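Local coordinates for periplasmic binding protein (Roseiflexus sp. RS-1, PDB 5GJ3) that binds heme in the bacterial periplasm, two molecules at a time in this form, and probably delivers it to a membrane transporter for uptake, at residues N141-L146 against I259-A264; I175-D180 against I195-D200. One frame throughout, in Å; residues are numbered along the deposited sequence.

Interaction 1: residues N141-L146 against I259-A264; sequences NPPHVL and IAFYDA. With ZN (zinc ion), chain E.
V145 lays its CG2 methyl over one face of the F261 ring, 3.9 Å from the ring centroid and 22° off the ring normal, a CH-pi contact displaced toward the rim. The shift is toward the CE1-CZ side, V145 CG2 lying 3.7 Å from both F261 CE1 and F261 CZ. V145 CG1 also touches this side, 3.9 Å from F261 CZ. With CG1 anti to the backbone N (chi1 -180°), CG2 stands beside that N and anti to the carbonyl carbon, and both branches meet the aromatic tip. P143 packs nearer the root of the same side chain: its CG lies 3.9 Å from F261 CB and 3.7 Å from the F261 backbone O. One helical turn away, P143 CB meets A264 CB at 4.1 Å. No hydrogen bond crosses the contact, which is a buried apolar seam between the helix and the start of strand 144-151 with the proline just before it. An alanine in place of F261 would probably leave the V145 methyls without the ring surface they rest on and open a gap between strand and helix. The seam joins this entry into the strand to the long helix 250-267 near the chain's C-terminus. Helix 164-171 closes in through I169, which touches both V145 and F261, while V201 of the neighbouring parallel strand 201-205 meets V145 and A264.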
# COMPACT_ATOMS: atom_id res chain seq x y z
N ASN A 141 10.06 14.40 19.61
CA ASN A 141 10.19 13.20 20.42
C ASN A 141 9.51 11.99 19.72
O ASN A 141 8.36 11.67 19.99
CB ASN A 141 9.66 13.43 21.83
CG ASN A 141 9.89 12.24 22.73
OD1 ASN A 141 10.98 11.66 22.74
ND2 ASN A 141 8.85 11.86 23.47
N PRO A 142 10.21 11.35 18.77
CA PRO A 142 9.41 10.48 17.91
C PRO A 142 8.94 9.17 18.57
O PRO A 142 9.71 8.48 19.25
CB PRO A 142 10.33 10.19 16.74
CG PRO A 142 11.72 10.47 17.22
CD PRO A 142 11.60 11.52 18.29
N PRO A 143 7.69 8.80 18.33
CA PRO A 143 7.18 7.57 18.92
C PRO A 143 7.72 6.30 18.26
O PRO A 143 7.98 6.28 17.02
CB PRO A 143 5.68 7.70 18.69
CG PRO A 143 5.60 8.40 17.33
CD PRO A 143 6.66 9.47 17.48
N HIS A 144 7.89 5.25 19.06
CA HIS A 144 8.18 3.90 18.54
C HIS A 144 6.91 3.23 17.96
O HIS A 144 5.87 3.12 18.63
CB HIS A 144 8.84 3.01 19.61
CG HIS A 144 10.33 3.16 19.64
ND1 HIS A 144 10.94 4.35 19.94
CD2 HIS A 144 11.33 2.29 19.34
CE1 HIS A 144 12.26 4.22 19.85
NE2 HIS A 144 12.52 2.98 19.49
N VAL A 145 6.99 2.80 16.69
CA VAL A 145 5.77 2.35 15.99
C VAL A 145 5.99 0.87 15.55
O VAL A 145 7.03 0.56 14.97
CB VAL A 145 5.47 3.24 14.75
CG1 VAL A 145 4.22 2.77 14.04
CG2 VAL A 145 5.29 4.72 15.16
N LEU A 146 5.04 -0.02 15.84
CA LEU A 146 5.19 -1.39 15.34
C LEU A 146 4.05 -1.71 14.35
O LEU A 146 2.87 -1.60 14.70
CB LEU A 146 5.15 -2.37 16.52
CG LEU A 146 5.51 -3.81 16.21
CD1 LEU A 146 6.99 -3.97 15.81
CD2 LEU A 146 5.13 -4.67 17.44
N ILE A 259 -0.14 12.98 11.89
CA ILE A 259 -1.10 13.53 12.89
C ILE A 259 -1.20 12.59 14.11
O ILE A 259 -1.07 13.02 15.25
CB ILE A 259 -2.53 13.78 12.27
CG1 ILE A 259 -2.51 14.85 11.15
CG2 ILE A 259 -3.51 14.21 13.36
CD1 ILE A 259 -1.69 16.04 11.50
N ALA A 260 -1.41 11.30 13.86
CA ALA A 260 -1.46 10.30 14.95
C ALA A 260 -0.12 10.19 15.72
O ALA A 260 -0.08 10.14 16.97
CB ALA A 260 -1.86 8.96 14.39
N PHE A 261 0.99 10.20 14.99
CA PHE A 261 2.29 10.06 15.62
C PHE A 261 2.57 11.27 16.51
O PHE A 261 3.19 11.16 17.58
CB PHE A 261 3.36 9.95 14.54
CG PHE A 261 3.39 8.62 13.79
CD1 PHE A 261 2.47 7.59 14.05
CD2 PHE A 261 4.33 8.43 12.77
CE1 PHE A 261 2.52 6.39 13.33
CE2 PHE A 261 4.40 7.25 12.05
CZ PHE A 261 3.49 6.23 12.33
N TYR A 262 2.11 12.44 16.06
CA TYR A 262 2.35 13.69 16.80
C TYR A 262 1.66 13.58 18.15
O TYR A 262 2.23 13.94 19.18
CB TYR A 262 1.84 14.92 16.00
CG TYR A 262 2.10 16.25 16.68
CD1 TYR A 262 3.31 16.98 16.47
CD2 TYR A 262 1.15 16.81 17.54
CE1 TYR A 262 3.54 18.21 17.12
CE2 TYR A 262 1.36 18.03 18.19
CZ TYR A 262 2.55 18.72 17.97
OH TYR A 262 2.71 19.92 18.61
N ASP A 263 0.43 13.08 18.13
CA ASP A 263 -0.34 12.89 19.35
C ASP A 263 0.33 11.89 20.32
O ASP A 263 0.41 12.12 21.53
CB ASP A 263 -1.74 12.40 19.01
CG ASP A 263 -2.63 12.42 20.25
OD1 ASP A 263 -3.12 13.50 20.64
OD2 ASP A 263 -2.77 11.37 20.89
N ALA A 264 0.81 10.79 19.75
CA ALA A 264 1.57 9.80 20.52
C ALA A 264 2.85 10.38 21.10
O ALA A 264 3.20 10.04 22.26
CB ALA A 264 1.85 8.57 19.68
ZN ZN E . 14.23 1.81 19.06

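Interaction 2: residues I175-D180 against I195-D200; sequences INAAAD and IAAQPD. With ZN (zinc ion), chain E.
D180 is a zinc ligand in a short 3-10 segment that follows strand 175-176, and it packs beside the C-terminal end of helix 191-197. An Asx turn starts the bend between strand and 3-10 segment: N176 OD1 accepts from A178 N at 3.0 Å, the N-H pointing fairly straight at it (161°) but arriving from above the carbonyl plane. Along the D180 side chain, CB comes first and sits 3.4 Å from the backbone O of A196. Next, CG stands beside the backbone N (chi1 -69°), which sends the carboxylate past that carbonyl toward the metal. At the tip both oxygens reach the metal, unequally: D180 OD2 binds the zinc ion at 2.1 Å and D180 OD1 at 2.5 Å, an asymmetric bidentate grip that holds the carboxylate against rotation. H144 NE2 is a further ligand of the same ion, and D180 is on the solvent side of the contact. The backbone of D180 is met in return, its O lying 3.6 Å from A196 CB, so the two residues pack reciprocally, each offering CB to the other's carbonyl oxygen. Deeper in, the side-chain contact is between two alanine methyls, each also lying near the other residue's carbonyl oxygen; such small residues let the chains come close, with CA atoms of A177 and A197 5.0 Å apart. Q198 then leaves the helix with positive phi, turning the chain toward strand 201-205. At the buried end of this packing, A177 CB meets A197 CB at 3.7 Å.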
# COMPACT_ATOMS: atom_id res chain seq x y z
N ILE A 175 9.39 6.12 14.61
CA ILE A 175 10.52 5.19 14.57
C ILE A 175 9.92 3.81 14.35
O ILE A 175 8.97 3.42 15.08
CB ILE A 175 11.33 5.17 15.90
CG1 ILE A 175 11.81 6.58 16.29
CG2 ILE A 175 12.44 4.14 15.86
CD1 ILE A 175 12.74 7.20 15.26
N ASN A 176 10.45 3.07 13.38
CA ASN A 176 10.01 1.70 13.17
C ASN A 176 10.69 0.84 14.24
O ASN A 176 11.90 0.58 14.15
CB ASN A 176 10.28 1.18 11.74
CG ASN A 176 9.72 -0.25 11.51
OD1 ASN A 176 9.20 -0.89 12.45
ND2 ASN A 176 9.72 -0.72 10.23
N ALA A 177 9.92 0.46 15.26
CA ALA A 177 10.40 -0.36 16.40
C ALA A 177 10.83 -1.79 16.01
O ALA A 177 11.49 -2.48 16.81
CB ALA A 177 9.34 -0.41 17.51
N ALA A 178 10.50 -2.26 14.81
CA ALA A 178 10.95 -3.60 14.39
C ALA A 178 12.48 -3.68 14.27
O ALA A 178 13.03 -4.76 14.42
CB ALA A 178 10.32 -4.00 13.06
N ALA A 179 13.17 -2.56 13.99
CA ALA A 179 14.66 -2.50 14.00
C ALA A 179 15.31 -2.95 15.36
O ALA A 179 16.30 -3.69 15.37
CB ALA A 179 15.15 -1.10 13.57
N ASP A 180 14.70 -2.53 16.49
CA ASP A 180 15.10 -2.95 17.85
C ASP A 180 15.07 -4.47 18.05
O ASP A 180 15.72 -4.99 18.97
CB ASP A 180 14.17 -2.31 18.90
CG ASP A 180 14.37 -0.80 19.01
OD1 ASP A 180 15.50 -0.32 18.93
OD2 ASP A 180 13.38 -0.08 19.17
N ILE A 195 9.09 -7.46 23.78
CA ILE A 195 9.97 -6.87 24.81
C ILE A 195 10.86 -5.83 24.23
O ILE A 195 10.97 -4.73 24.78
CB ILE A 195 10.90 -7.89 25.50
CG1 ILE A 195 10.10 -8.87 26.33
CG2 ILE A 195 11.98 -7.13 26.30
CD1 ILE A 195 10.87 -10.13 26.68
N ALA A 196 11.50 -6.14 23.11
CA ALA A 196 12.41 -5.19 22.50
C ALA A 196 11.72 -3.99 21.82
O ALA A 196 12.29 -2.89 21.71
CB ALA A 196 13.31 -5.90 21.49
N ALA A 197 10.53 -4.19 21.26
CA ALA A 197 9.90 -3.08 20.53
C ALA A 197 9.17 -2.14 21.51
O ALA A 197 9.27 -0.93 21.35
CB ALA A 197 8.92 -3.58 19.44
N GLN A 198 8.46 -2.70 22.49
CA GLN A 198 7.58 -1.91 23.42
C GLN A 198 6.97 -0.68 22.71
O GLN A 198 7.25 0.45 23.07
CB GLN A 198 8.34 -1.51 24.70
CG GLN A 198 8.53 -2.70 25.62
CD GLN A 198 7.21 -3.16 26.20
OE1 GLN A 198 6.55 -2.43 26.95
NE2 GLN A 198 6.82 -4.39 25.89
N PRO A 199 6.14 -0.92 21.66
CA PRO A 199 5.72 0.25 20.91
C PRO A 199 4.76 1.21 21.64
O PRO A 199 3.92 0.78 22.46
CB PRO A 199 4.99 -0.37 19.70
CG PRO A 199 4.45 -1.67 20.28
CD PRO A 199 5.66 -2.16 21.06
N ASP A 200 4.85 2.49 21.25
CA ASP A 200 3.95 3.57 21.62
C ASP A 200 2.69 3.54 20.75
O ASP A 200 1.61 3.98 21.19
CB ASP A 200 4.67 4.93 21.37
CG ASP A 200 5.85 5.14 22.31
OD1 ASP A 200 5.59 5.09 23.55
OD2 ASP A 200 7.00 5.36 21.83
ZN ZN E . 14.23 1.81 19.06

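Interactions 1 and 2, with centres about 12 Å apart, share a sheet and a metal. Strands 144-151 and 175-176 run parallel as neighbours, with probable hydrogen bonds from V145 N to I175 O (2.6 Å) and from I175 N to P143 O (2.8 Å). This pairing brings H144 of interaction 1 beside D180 of interaction 2, H144 CD2 lying 3.1 Å from D180 OD2, and the two side chains bind one zinc ion. D200 adds a second tie, its OD2 accepting from H144 N. Interaction 2 is nested in the chain loop closed by interaction 1. Neither contact contains a residue of the heme pockets; both belong to the framework of the same lobe.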